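Local coordinates for CELL WALL surface anchor family protein (Streptococcus pneumoniae, PDB 3ZGH) that binds keratin 10 through this MSCRAMM-type domain of a pneumococcal serine-rich repeat surface protein, and so probably serves adhesion to host cells, at residues V43-K48 against P174-T179; L49-T52 against K57-F60; T59-V64 against K110-D115; T95-G100 against S127-Q132; Y136-G141 against L155-T160. All coordinates share one frame; numbering follows the deposited sequence.

The five contacts tie one long antiparallel sheet to itself and to the segments packed on one of its faces. Contact 2 is the hairpin of strands 43-53 and 57-65; contact 1 lies about 20 Å from it between centres, on the other half of strand 43-53, where 174-179 covers the sheet. Contact 3 shares Thr59 and Phe60 with contact 2 and reaches over strand 154-162 to strand 109-114. Contact 4 sets strand 97-99 against 120-131 and contact 5 strand 136-138 against 154-162, centres about 9 Å apart. Along the chain contacts 3 and 4 interleave, and contacts 2 to 5 fall within the loop that contact 1 closes, bringing distant residues into one compact keratin-binding domain.

Contact 1: residues V43-K48 against P174-T179; sequences VPIYYK and PYAART
Tyr47 lays its ring against the pyrrolidine of Pro174, whose CB sits over one face, 3.9 Å from the centroid of the Tyr47 ring and 22° off the ring normal, a CH-pi contact. The overlap is off centre, displaced toward the rim on the CD2-CE2 side, where Pro174 CG comes within 3.5 Å of Tyr47 CE2. CB of Tyr47 already points toward the proline segment; a chi1 of 75° then lays the ring so that one face takes Pro174 CB. Two residues back along the strand, the CD1 methyl of Ile45 ends 4.0 Å from the CB methyl of Ala176, a lighter van der Waals touch. The backbones stay well apart, with Ile45 CA and Ala176 CA separated by 8.4 Å, and side chains alone bridge the gap between the layers. Tyr47 also meets Phe187 edge-to-face, and its hydroxyl makes a weak hydrogen bond to Gly191 O. Val64 of strand 57-65 touches both Ile45 and Ala176, closing the apolar patch. Every residue that touches here is buried: a loop segment covers one face of a beta sheet, consistent with the layered beta architecture of MSCRAMM adhesins.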
# COMPACT_ATOMS: atom_id res chain seq x y z
N VAL A 43 1.39 -10.23 16.13
CA VAL A 43 0.08 -10.44 15.54
C VAL A 43 0.28 -10.27 14.05
O VAL A 43 1.27 -9.67 13.61
CB VAL A 43 -0.95 -9.39 16.05
CG1 VAL A 43 -1.27 -9.59 17.52
CG2 VAL A 43 -0.44 -7.96 15.81
N PRO A 44 -0.66 -10.78 13.25
CA PRO A 44 -0.56 -10.54 11.81
C PRO A 44 -0.84 -9.09 11.47
O PRO A 44 -1.57 -8.41 12.18
CB PRO A 44 -1.67 -11.41 11.21
CG PRO A 44 -1.96 -12.46 12.27
CD PRO A 44 -1.73 -11.73 13.59
N ILE A 45 -0.27 -8.63 10.37
CA ILE A 45 -0.63 -7.35 9.79
C ILE A 45 -0.86 -7.67 8.32
O ILE A 45 -0.23 -8.61 7.79
CB ILE A 45 0.47 -6.29 10.02
CG1 ILE A 45 0.02 -4.90 9.54
CG2 ILE A 45 1.79 -6.67 9.34
CD1 ILE A 45 0.96 -3.79 10.05
N TYR A 46 -1.77 -6.95 7.68
CA TYR A 46 -2.18 -7.27 6.32
C TYR A 46 -2.01 -6.09 5.39
O TYR A 46 -1.96 -4.92 5.85
CB TYR A 46 -3.65 -7.70 6.31
CG TYR A 46 -3.94 -8.84 7.26
CD1 TYR A 46 -3.83 -10.15 6.84
CD2 TYR A 46 -4.30 -8.60 8.61
CE1 TYR A 46 -4.09 -11.23 7.71
CE2 TYR A 46 -4.54 -9.68 9.50
CZ TYR A 46 -4.45 -10.99 9.01
OH TYR A 46 -4.68 -12.08 9.84
N TYR A 47 -1.93 -6.38 4.09
CA TYR A 47 -2.12 -5.32 3.10
C TYR A 47 -3.13 -5.75 2.05
O TYR A 47 -3.42 -6.96 1.85
CB TYR A 47 -0.82 -4.89 2.41
CG TYR A 47 -0.34 -5.89 1.37
CD1 TYR A 47 -0.80 -5.84 0.05
CD2 TYR A 47 0.54 -6.92 1.73
CE1 TYR A 47 -0.39 -6.79 -0.88
CE2 TYR A 47 0.97 -7.85 0.80
CZ TYR A 47 0.49 -7.78 -0.50
OH TYR A 47 0.91 -8.70 -1.43
N LYS A 48 -3.68 -4.73 1.40
CA LYS A 48 -4.51 -4.91 0.24
C LYS A 48 -3.97 -3.94 -0.82
O LYS A 48 -3.64 -2.79 -0.51
CB LYS A 48 -5.96 -4.62 0.57
CG LYS A 48 -6.90 -4.69 -0.65
CD LYS A 48 -8.36 -4.31 -0.29
CE LYS A 48 -9.03 -5.39 0.54
NZ LYS A 48 -10.46 -5.08 0.90
N PRO A 174 5.11 -4.46 -0.72
CA PRO A 174 4.50 -3.85 0.47
C PRO A 174 5.49 -3.62 1.58
O PRO A 174 6.53 -4.28 1.65
CB PRO A 174 3.44 -4.89 0.89
CG PRO A 174 3.98 -6.18 0.39
CD PRO A 174 4.65 -5.84 -0.94
N TYR A 175 5.16 -2.70 2.47
CA TYR A 175 6.05 -2.32 3.53
C TYR A 175 5.21 -1.85 4.72
O TYR A 175 4.22 -1.14 4.56
CB TYR A 175 6.96 -1.19 3.06
CG TYR A 175 7.91 -0.68 4.13
CD1 TYR A 175 9.20 -1.18 4.25
CD2 TYR A 175 7.51 0.29 5.02
CE1 TYR A 175 10.07 -0.69 5.27
CE2 TYR A 175 8.34 0.78 6.01
CZ TYR A 175 9.62 0.29 6.14
OH TYR A 175 10.42 0.82 7.14
N ALA A 176 5.61 -2.25 5.91
CA ALA A 176 5.04 -1.69 7.12
C ALA A 176 6.13 -1.80 8.17
O ALA A 176 6.84 -2.79 8.22
CB ALA A 176 3.82 -2.48 7.54
N ALA A 177 6.29 -0.75 8.96
CA ALA A 177 7.29 -0.76 10.01
C ALA A 177 6.87 0.18 11.12
O ALA A 177 6.19 1.18 10.87
CB ALA A 177 8.63 -0.32 9.46
N ARG A 178 7.30 -0.10 12.35
CA ARG A 178 7.01 0.81 13.44
C ARG A 178 7.90 2.01 13.21
O ARG A 178 9.01 1.87 12.65
CB ARG A 178 7.25 0.17 14.79
CG ARG A 178 8.66 -0.35 15.05
CD ARG A 178 8.72 -0.98 16.44
NE ARG A 178 9.84 -1.90 16.60
CZ ARG A 178 10.95 -1.65 17.29
NH1 ARG A 178 11.13 -0.49 17.93
NH2 ARG A 178 11.89 -2.58 17.35
N THR A 179 7.45 3.18 13.65
CA THR A 179 8.07 4.43 13.22
C THR A 179 9.47 4.63 13.78
O THR A 179 10.26 5.36 13.19
CB THR A 179 7.20 5.66 13.56
OG1 THR A 179 6.87 5.61 14.95
CG2 THR A 179 5.91 5.64 12.75

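Contact 2: residues L49-T52 against K57-F60; sequences LKVT and KLTF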
# COMPACT_ATOMS: atom_id res chain seq x y z
N LEU A 49 -3.87 -4.42 -2.06
CA LEU A 49 -3.51 -3.55 -3.17
C LEU A 49 -4.58 -3.77 -4.25
O LEU A 49 -4.74 -4.90 -4.78
CB LEU A 49 -2.13 -3.90 -3.70
CG LEU A 49 -1.70 -3.00 -4.87
CD1 LEU A 49 -1.26 -1.62 -4.38
CD2 LEU A 49 -0.58 -3.67 -5.68
N LYS A 50 -5.33 -2.71 -4.55
CA LYS A 50 -6.30 -2.75 -5.61
C LYS A 50 -5.72 -1.99 -6.80
O LYS A 50 -5.24 -0.87 -6.63
CB LYS A 50 -7.59 -2.09 -5.12
CG LYS A 50 -8.71 -2.00 -6.19
CD LYS A 50 -9.95 -1.33 -5.56
CE LYS A 50 -11.00 -0.96 -6.61
NZ LYS A 50 -12.04 -0.00 -6.09
N VAL A 51 -5.74 -2.60 -7.99
CA VAL A 51 -5.22 -1.95 -9.19
C VAL A 51 -6.28 -2.02 -10.32
O VAL A 51 -6.75 -3.12 -10.71
CB VAL A 51 -3.94 -2.66 -9.66
CG1 VAL A 51 -3.29 -1.89 -10.82
CG2 VAL A 51 -2.95 -2.83 -8.46
N THR A 52 -6.68 -0.84 -10.79
CA THR A 52 -7.68 -0.71 -11.83
C THR A 52 -7.01 -0.13 -13.06
O THR A 52 -6.28 0.84 -12.99
CB THR A 52 -8.80 0.25 -11.38
OG1 THR A 52 -9.50 -0.34 -10.28
CG2 THR A 52 -9.82 0.47 -12.50
N LYS A 57 -5.20 4.94 -17.56
CA LYS A 57 -4.29 4.95 -16.44
C LYS A 57 -4.50 3.72 -15.56
O LYS A 57 -5.56 3.06 -15.61
CB LYS A 57 -4.50 6.21 -15.61
CG LYS A 57 -5.92 6.34 -15.05
CD LYS A 57 -6.13 7.69 -14.39
CE LYS A 57 -7.50 7.80 -13.71
NZ LYS A 57 -8.59 7.70 -14.73
N LEU A 58 -3.48 3.42 -14.77
CA LEU A 58 -3.65 2.49 -13.68
C LEU A 58 -3.92 3.31 -12.43
O LEU A 58 -3.23 4.32 -12.20
CB LEU A 58 -2.38 1.68 -13.44
CG LEU A 58 -1.91 0.68 -14.50
CD1 LEU A 58 -0.62 -0.04 -14.05
CD2 LEU A 58 -3.04 -0.33 -14.84
N THR A 59 -4.91 2.89 -11.64
CA THR A 59 -5.15 3.47 -10.31
C THR A 59 -4.80 2.42 -9.27
O THR A 59 -5.32 1.29 -9.31
CB THR A 59 -6.61 3.88 -10.16
OG1 THR A 59 -6.92 4.83 -11.19
CG2 THR A 59 -6.90 4.52 -8.76
N PHE A 60 -3.92 2.80 -8.36
CA PHE A 60 -3.46 1.93 -7.28
C PHE A 60 -4.05 2.42 -5.96
O PHE A 60 -4.01 3.64 -5.66
CB PHE A 60 -1.93 2.02 -7.17
CG PHE A 60 -1.17 1.35 -8.28
CD1 PHE A 60 -0.64 0.08 -8.10
CD2 PHE A 60 -0.94 2.00 -9.49
CE1 PHE A 60 0.09 -0.55 -9.14
CE2 PHE A 60 -0.18 1.41 -10.49
CZ PHE A 60 0.31 0.12 -10.32
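Val51 and Phe60 stand side by side and point the same way from the sheet, as a non-hydrogen-bonded antiparallel pair with their CA atoms 4.7 Å apart. The two methyls of Val51 meet the ring differently. CG1 lies over a face of Phe60, 4.2 Å from the ring centroid and 16° off its normal, a CH-pi contact displaced toward the rim, whereas CG2 makes the closer approach, 3.7 Å to Phe60 CD1. With CG of Phe60 anti to the carbonyl carbon (chi1 -72°), the ring leans over toward the valine. Leu49 comes to the ring edge from further along strand 43-53, its CD1 lying near the ring plane at 4.1 Å from Phe60 CD1. At the other end, Leu58 CD2 is 4.3 Å from Val51 CG1, and the aliphatic row continues past the ring.

The neighbouring pair, Thr52 and Thr59, faces the other side of the sheet and is doubly hydrogen-bonded. Thr52 N donates to Thr59 O at 2.9 Å, and Thr59 N returns a bond to Thr52 O at 2.8 Å. Thr52 OG1 has its own partner, Thr29 OG1 of strand 28-38.

This hairpin sits between two further strands of the large antiparallel sheet, 28-38 beside strand 43-53 and 154-162 beside strand 57-65. Phe60 stacks with Trp159 of the adjoining strand 154-162, and strand 170-172 covers the apolar face, its Phe170 meeting Phe60 edge-to-face and its Phe172 touching Leu49.

Contact 3: residues T59-V64 against K110-D115; sequences TFTYTV and KNYITD
Strands 57-65 and 109-114 are next-but-one neighbours in the large antiparallel sheet, with strand 154-162 running between them, and this contact is made across that middle strand. Thr61 and Tyr112 meet first. The side chains cross at about a right angle, and the CG2 methyl of Thr61 comes 3.9 Å from Tyr112 OH, the far end of the tyrosine, which has reached over the intervening strand. A chi1 of 47° turns the Tyr112 ring along the sheet surface, where it also touches Thr156 and Ser158 of the middle strand.

Further on, Thr63 and Thr114 cross obliquely, with Thr63 CG2 4.2 Å from Thr114 OG1. This is plain van der Waals contact, and their backbones lie 8.3 Å apart from Thr63 CA to Thr114 CA. The hydroxyls are joined indirectly: OG1 of Thr63 and OG1 of Thr114 each hydrogen-bond to Thr156 OG1, and three threonines from three strands adjacent in the sheet are linked through their oxygens. The central hydroxyl therefore has two polar partners. With OG1 of Thr63 beside the backbone N (chi1 -62°), its CG2 methyl is left anti to that N, toward Thr114.

Next-but-one strands of an antiparallel sheet touch in this way through long or branched side chains laid over the strand between them, and here Thr156 of that strand links the hydroxyls.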
# COMPACT_ATOMS: atom_id res chain seq x y z
N THR A 59 -4.91 2.89 -11.64
CA THR A 59 -5.15 3.47 -10.31
C THR A 59 -4.80 2.42 -9.27
O THR A 59 -5.32 1.29 -9.31
CB THR A 59 -6.61 3.88 -10.16
OG1 THR A 59 -6.92 4.83 -11.19
CG2 THR A 59 -6.90 4.52 -8.76
N PHE A 60 -3.92 2.80 -8.36
CA PHE A 60 -3.46 1.93 -7.28
C PHE A 60 -4.05 2.42 -5.96
O PHE A 60 -4.01 3.64 -5.66
CB PHE A 60 -1.93 2.02 -7.17
CG PHE A 60 -1.17 1.35 -8.28
CD1 PHE A 60 -0.64 0.08 -8.10
CD2 PHE A 60 -0.94 2.00 -9.49
CE1 PHE A 60 0.09 -0.55 -9.14
CE2 PHE A 60 -0.18 1.41 -10.49
CZ PHE A 60 0.31 0.12 -10.32
N THR A 61 -4.57 1.50 -5.14
CA THR A 61 -5.03 1.81 -3.78
C THR A 61 -4.43 0.75 -2.85
O THR A 61 -4.73 -0.44 -2.96
CB THR A 61 -6.58 1.81 -3.66
OG1 THR A 61 -7.14 2.69 -4.64
CG2 THR A 61 -7.03 2.30 -2.25
N TYR A 62 -3.58 1.22 -1.95
CA TYR A 62 -2.77 0.37 -1.09
C TYR A 62 -3.09 0.63 0.37
O TYR A 62 -2.93 1.76 0.83
CB TYR A 62 -1.31 0.74 -1.38
CG TYR A 62 -0.29 0.26 -0.38
CD1 TYR A 62 -0.20 -1.08 -0.02
CD2 TYR A 62 0.65 1.15 0.16
CE1 TYR A 62 0.77 -1.51 0.88
CE2 TYR A 62 1.60 0.73 1.04
CZ TYR A 62 1.66 -0.58 1.39
OH TYR A 62 2.64 -0.95 2.27
N THR A 63 -3.49 -0.40 1.10
CA THR A 63 -3.94 -0.26 2.48
C THR A 63 -3.16 -1.22 3.36
O THR A 63 -3.02 -2.39 3.00
CB THR A 63 -5.44 -0.58 2.64
OG1 THR A 63 -6.21 0.33 1.87
CG2 THR A 63 -5.91 -0.48 4.11
N VAL A 64 -2.65 -0.73 4.48
CA VAL A 64 -2.06 -1.59 5.49
C VAL A 64 -2.98 -1.55 6.71
O VAL A 64 -3.43 -0.48 7.10
CB VAL A 64 -0.65 -1.10 5.85
CG1 VAL A 64 -0.12 -1.75 7.16
CG2 VAL A 64 0.29 -1.39 4.69
N LYS A 110 -1.79 10.17 -2.58
CA LYS A 110 -2.67 10.63 -1.52
C LYS A 110 -2.52 9.67 -0.35
O LYS A 110 -2.31 8.45 -0.56
CB LYS A 110 -4.11 10.65 -2.00
CG LYS A 110 -4.40 11.71 -3.09
CD LYS A 110 -5.89 11.73 -3.42
CE LYS A 110 -6.21 12.52 -4.70
NZ LYS A 110 -5.84 13.97 -4.62
N ASN A 111 -2.56 10.19 0.87
CA ASN A 111 -2.51 9.35 2.08
C ASN A 111 -3.71 9.66 2.95
O ASN A 111 -4.07 10.84 3.12
CB ASN A 111 -1.25 9.66 2.89
CG ASN A 111 0.01 9.32 2.16
OD1 ASN A 111 0.26 8.16 1.88
ND2 ASN A 111 0.83 10.32 1.87
N TYR A 112 -4.31 8.63 3.53
CA TYR A 112 -5.49 8.83 4.34
C TYR A 112 -5.74 7.63 5.23
O TYR A 112 -5.17 6.57 5.01
CB TYR A 112 -6.73 9.17 3.50
CG TYR A 112 -7.01 8.32 2.29
CD1 TYR A 112 -8.05 7.39 2.30
CD2 TYR A 112 -6.28 8.48 1.11
CE1 TYR A 112 -8.34 6.58 1.16
CE2 TYR A 112 -6.56 7.68 -0.03
CZ TYR A 112 -7.60 6.74 0.01
OH TYR A 112 -7.91 5.95 -1.09
N ILE A 113 -6.53 7.83 6.29
CA ILE A 113 -6.96 6.75 7.14
C ILE A 113 -8.32 6.30 6.62
O ILE A 113 -9.19 7.14 6.31
CB ILE A 113 -7.09 7.21 8.60
CG1 ILE A 113 -5.72 7.68 9.13
CG2 ILE A 113 -7.66 6.09 9.48
CD1 ILE A 113 -4.71 6.56 9.25
N THR A 114 -8.51 4.98 6.51
CA THR A 114 -9.78 4.42 6.10
C THR A 114 -10.37 3.59 7.21
O THR A 114 -9.64 3.00 8.01
CB THR A 114 -9.67 3.52 4.85
OG1 THR A 114 -8.57 2.62 5.03
CG2 THR A 114 -9.45 4.36 3.59
N ASP A 115 -11.69 3.51 7.24
CA ASP A 115 -12.34 2.68 8.23
C ASP A 115 -12.39 1.23 7.73
O ASP A 115 -11.86 0.90 6.67
CB ASP A 115 -13.74 3.22 8.61
CG ASP A 115 -14.78 3.10 7.49
OD1 ASP A 115 -14.63 2.28 6.56
OD2 ASP A 115 -15.79 3.84 7.58

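Contact 4: residues T95-G100 against S127-Q132; sequences TMLTLG and STMTTQ. With ACT (acetate ion), chain D.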
# COMPACT_ATOMS: atom_id res chain seq x y z
N THR A 95 12.82 0.17 -2.69
CA THR A 95 11.92 0.46 -3.80
C THR A 95 10.55 -0.13 -3.51
O THR A 95 10.45 -1.28 -3.12
CB THR A 95 12.46 -0.14 -5.08
OG1 THR A 95 13.75 0.42 -5.32
CG2 THR A 95 11.52 0.16 -6.26
N MET A 96 9.48 0.66 -3.68
CA MET A 96 8.13 0.15 -3.49
C MET A 96 7.49 -0.31 -4.81
O MET A 96 6.60 -1.14 -4.81
CB MET A 96 7.20 1.24 -2.94
CG MET A 96 7.64 1.90 -1.67
SD MET A 96 7.21 1.02 -0.16
CE MET A 96 5.42 0.73 -0.31
N LEU A 97 7.89 0.31 -5.92
CA LEU A 97 7.14 0.17 -7.17
C LEU A 97 8.10 0.23 -8.36
O LEU A 97 8.93 1.12 -8.46
CB LEU A 97 6.10 1.28 -7.26
CG LEU A 97 5.24 1.30 -8.54
CD1 LEU A 97 4.21 0.19 -8.51
CD2 LEU A 97 4.57 2.65 -8.64
N THR A 98 8.01 -0.75 -9.25
CA THR A 98 8.75 -0.67 -10.51
C THR A 98 7.69 -0.72 -11.59
O THR A 98 6.61 -1.31 -11.39
CB THR A 98 9.75 -1.82 -10.69
OG1 THR A 98 9.03 -3.06 -10.71
CG2 THR A 98 10.76 -1.85 -9.56
N LEU A 99 7.95 -0.04 -12.71
CA LEU A 99 6.92 0.17 -13.73
C LEU A 99 7.43 -0.25 -15.10
O LEU A 99 8.60 -0.01 -15.44
CB LEU A 99 6.55 1.65 -13.78
CG LEU A 99 5.87 2.20 -12.52
CD1 LEU A 99 5.56 3.67 -12.72
CD2 LEU A 99 4.59 1.42 -12.20
N GLY A 100 6.58 -0.90 -15.87
CA GLY A 100 6.95 -1.28 -17.22
C GLY A 100 7.18 -0.09 -18.14
O GLY A 100 6.93 1.06 -17.77
N SER A 127 2.06 12.70 -0.74
CA SER A 127 3.49 12.48 -0.89
C SER A 127 3.92 12.57 -2.34
O SER A 127 3.10 12.37 -3.25
CB SER A 127 3.86 11.09 -0.38
OG SER A 127 3.41 10.91 0.95
N THR A 128 5.20 12.80 -2.56
CA THR A 128 5.75 12.87 -3.91
C THR A 128 6.60 11.63 -4.18
O THR A 128 7.45 11.25 -3.38
CB THR A 128 6.59 14.16 -4.09
OG1 THR A 128 5.75 15.31 -3.90
CG2 THR A 128 7.23 14.21 -5.49
N MET A 129 6.35 10.95 -5.29
CA MET A 129 7.19 9.82 -5.67
C MET A 129 8.51 10.29 -6.25
O MET A 129 8.56 11.26 -7.00
CB MET A 129 6.49 8.96 -6.70
CG MET A 129 5.36 8.16 -6.12
SD MET A 129 5.54 6.43 -6.53
CE MET A 129 3.80 5.95 -6.42
N THR A 130 9.58 9.58 -5.91
CA THR A 130 10.89 9.85 -6.51
C THR A 130 11.50 8.51 -6.90
O THR A 130 11.10 7.47 -6.39
CB THR A 130 11.87 10.55 -5.52
OG1 THR A 130 12.04 9.73 -4.35
CG2 THR A 130 11.36 11.91 -5.10
N THR A 131 12.46 8.54 -7.80
CA THR A 131 13.25 7.35 -8.05
C THR A 131 14.32 7.33 -6.96
O THR A 131 14.36 8.26 -6.16
CB THR A 131 13.82 7.39 -9.46
OG1 THR A 131 14.79 8.45 -9.55
CG2 THR A 131 12.70 7.60 -10.49
N GLN A 132 15.16 6.30 -6.87
CA GLN A 132 15.13 5.11 -7.72
C GLN A 132 15.03 3.92 -6.75
O GLN A 132 14.32 4.06 -5.75
CB GLN A 132 16.37 5.07 -8.60
CG GLN A 132 16.69 6.33 -9.40
CD GLN A 132 17.80 6.10 -10.40
OE1 GLN A 132 17.66 5.27 -11.29
NE2 GLN A 132 18.90 6.82 -10.25
C ACT D . 8.12 -4.76 -14.36
O ACT D . 8.53 -4.66 -15.54
OXT ACT D . 8.30 -3.76 -13.62
CH3 ACT D . 7.47 -6.03 -13.86
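The backbones come nearest at Thr95 and Gln132, their CA atoms 6.9 Å apart, and neither forms a backbone pair with the other. Strand 97-99 begins within a classic beta bulge, where Met96 and Leu97 both face Tyr136. Tyr136 of strand 136-138 takes the backbone bonds at the bulge, while Thr98 pairs with Thr171 on the other edge. On the other segment, a cis peptide precedes the poorly ordered Gln132.

Among the side chains, Leu97 and Met129 carry the contact. They cross at about a right angle, and the CE methyl of Met129 ends 4.1 Å from Leu97 CD2. The methionine chain is bent at chi2 (-127°), which swings its sulfur and methyl toward the leucine. Both side chains also rest on Trp159, and Met129 reaches Pro106 and Val109 besides. Thr95 OG1 lies 3.7 Å from Gln132 O, a proximity rather than a bond; the hydroxyl has a weak hydrogen bond to Gly133 N.

Thr98 takes no part in this packing. Its OG1 lies 3.1 Å from OXT of an acetate ion, probably from the crystallisation liquor, which Ser169 OG also binds. Thr171 OG1 is a further hydrogen-bonding partner of the Thr98 hydroxyl.

With a single apolar touch and a loose polar approach at the rim, the two segments hold each other chiefly by dispersion and by their shared neighbour Trp159; the acetate marks where a small anion can be accepted by hydroxyl groups, without implying a natural ligand.

Contact 5: residues Y136-G141 against L155-T160; sequences YTWGNG and LTSSWT
Trp138 and Trp159 both carry a chi1 near +60° (65° and 62°), placing each CG between its backbone N and carbonyl carbon, and from strands 136-138 and 154-162 the two indoles are brought together in the core. The setting is a folded antiparallel sheet: strand 136-138 is one outermost strand and 154-162 lies three places in, so the side chains meet across the enclosed interior rather than along neighbouring strands. The indoles cross at about a right angle as side chains, yet their six-membered rings are tilted obliquely, planes at 50° and centroids 5.2 Å apart. Trp138 CZ3 lies over one face of Trp159, and Trp138 CH2 comes 3.9 Å from Trp159 CZ3.

Beside this pair, Ser157 brings a polar atom into the buried layer. Its OG hydrogen-bonds with Asn111 OD1 and Asn88 ND2, which satisfy it. Ser127 also packs on Trp138, from strand 120-131. Toward Trp138 the serine of strand 154-162 makes van der Waals contact alone, with Ser157 CB 4.0 Å and Ser157 OG 3.9 Å from Trp138 CZ2.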
# COMPACT_ATOMS: atom_id res chain seq x y z
N TYR A 136 10.53 3.31 -7.89
CA TYR A 136 10.07 4.49 -7.16
C TYR A 136 9.85 4.18 -5.68
O TYR A 136 9.48 3.05 -5.30
CB TYR A 136 8.74 4.98 -7.76
CG TYR A 136 8.80 5.43 -9.19
CD1 TYR A 136 9.00 6.77 -9.51
CD2 TYR A 136 8.66 4.53 -10.23
CE1 TYR A 136 9.09 7.20 -10.82
CE2 TYR A 136 8.74 4.95 -11.56
CZ TYR A 136 8.95 6.29 -11.85
OH TYR A 136 9.02 6.71 -13.16
N THR A 137 10.02 5.20 -4.84
CA THR A 137 9.45 5.18 -3.49
C THR A 137 8.80 6.54 -3.27
O THR A 137 8.85 7.40 -4.15
CB THR A 137 10.51 5.01 -2.38
OG1 THR A 137 11.55 4.14 -2.83
CG2 THR A 137 9.90 4.42 -1.12
N TRP A 138 8.19 6.75 -2.11
CA TRP A 138 7.73 8.07 -1.77
C TRP A 138 8.11 8.47 -0.35
O TRP A 138 8.44 7.61 0.48
CB TRP A 138 6.22 8.19 -2.02
CG TRP A 138 5.30 7.33 -1.17
CD1 TRP A 138 4.78 7.64 0.06
CD2 TRP A 138 4.76 6.04 -1.51
NE1 TRP A 138 3.94 6.63 0.50
CE2 TRP A 138 3.92 5.64 -0.46
CE3 TRP A 138 4.90 5.20 -2.63
CZ2 TRP A 138 3.24 4.43 -0.47
CZ3 TRP A 138 4.22 4.00 -2.64
CH2 TRP A 138 3.40 3.62 -1.58
N GLY A 139 8.11 9.78 -0.11
CA GLY A 139 8.47 10.34 1.18
C GLY A 139 7.35 11.18 1.78
O GLY A 139 6.21 11.14 1.30
N ASN A 140 7.65 11.94 2.83
CA ASN A 140 6.59 12.52 3.64
C ASN A 140 5.56 11.42 3.90
O ASN A 140 4.35 11.63 3.71
CB ASN A 140 5.94 13.71 2.92
CG ASN A 140 6.77 14.99 3.01
OD1 ASN A 140 7.52 15.20 3.96
ND2 ASN A 140 6.62 15.86 2.01
N GLY A 141 6.05 10.25 4.32
CA GLY A 141 5.20 9.07 4.46
C GLY A 141 4.30 9.23 5.68
O GLY A 141 4.72 9.72 6.74
N LEU A 155 -4.25 2.32 7.01
CA LEU A 155 -3.46 3.41 6.48
C LEU A 155 -3.37 3.18 4.97
O LEU A 155 -2.81 2.15 4.52
CB LEU A 155 -2.08 3.38 7.11
CG LEU A 155 -1.09 4.45 6.66
CD1 LEU A 155 -1.65 5.84 6.87
CD2 LEU A 155 0.22 4.29 7.43
N THR A 156 -3.92 4.12 4.20
CA THR A 156 -4.18 3.91 2.78
C THR A 156 -3.48 4.99 1.96
O THR A 156 -3.47 6.19 2.34
CB THR A 156 -5.70 3.92 2.50
OG1 THR A 156 -6.34 2.83 3.21
CG2 THR A 156 -6.01 3.81 0.99
N SER A 157 -2.85 4.57 0.85
CA SER A 157 -2.19 5.47 -0.07
C SER A 157 -2.74 5.15 -1.46
O SER A 157 -3.01 3.95 -1.77
CB SER A 157 -0.68 5.23 -0.03
OG SER A 157 -0.09 5.58 1.24
N SER A 158 -2.94 6.16 -2.31
CA SER A 158 -3.41 5.88 -3.67
C SER A 158 -2.73 6.82 -4.64
O SER A 158 -2.35 7.95 -4.27
CB SER A 158 -4.93 6.03 -3.80
OG SER A 158 -5.29 7.38 -3.49
N TRP A 159 -2.57 6.35 -5.88
CA TRP A 159 -1.91 7.14 -6.93
C TRP A 159 -2.36 6.57 -8.27
O TRP A 159 -2.91 5.45 -8.33
CB TRP A 159 -0.38 7.09 -6.80
CG TRP A 159 0.24 5.72 -6.94
CD1 TRP A 159 0.79 5.16 -8.09
CD2 TRP A 159 0.37 4.73 -5.92
NE1 TRP A 159 1.22 3.87 -7.83
CE2 TRP A 159 0.98 3.59 -6.51
CE3 TRP A 159 -0.00 4.69 -4.57
CZ2 TRP A 159 1.24 2.44 -5.79
CZ3 TRP A 159 0.27 3.52 -3.85
CH2 TRP A 159 0.89 2.42 -4.46
N THR A 160 -2.13 7.33 -9.33
CA THR A 160 -2.41 6.86 -10.67
C THR A 160 -1.12 6.85 -11.48
O THR A 160 -0.13 7.54 -11.14
CB THR A 160 -3.43 7.77 -11.37
OG1 THR A 160 -2.91 9.09 -11.40
CG2 THR A 160 -4.79 7.76 -10.62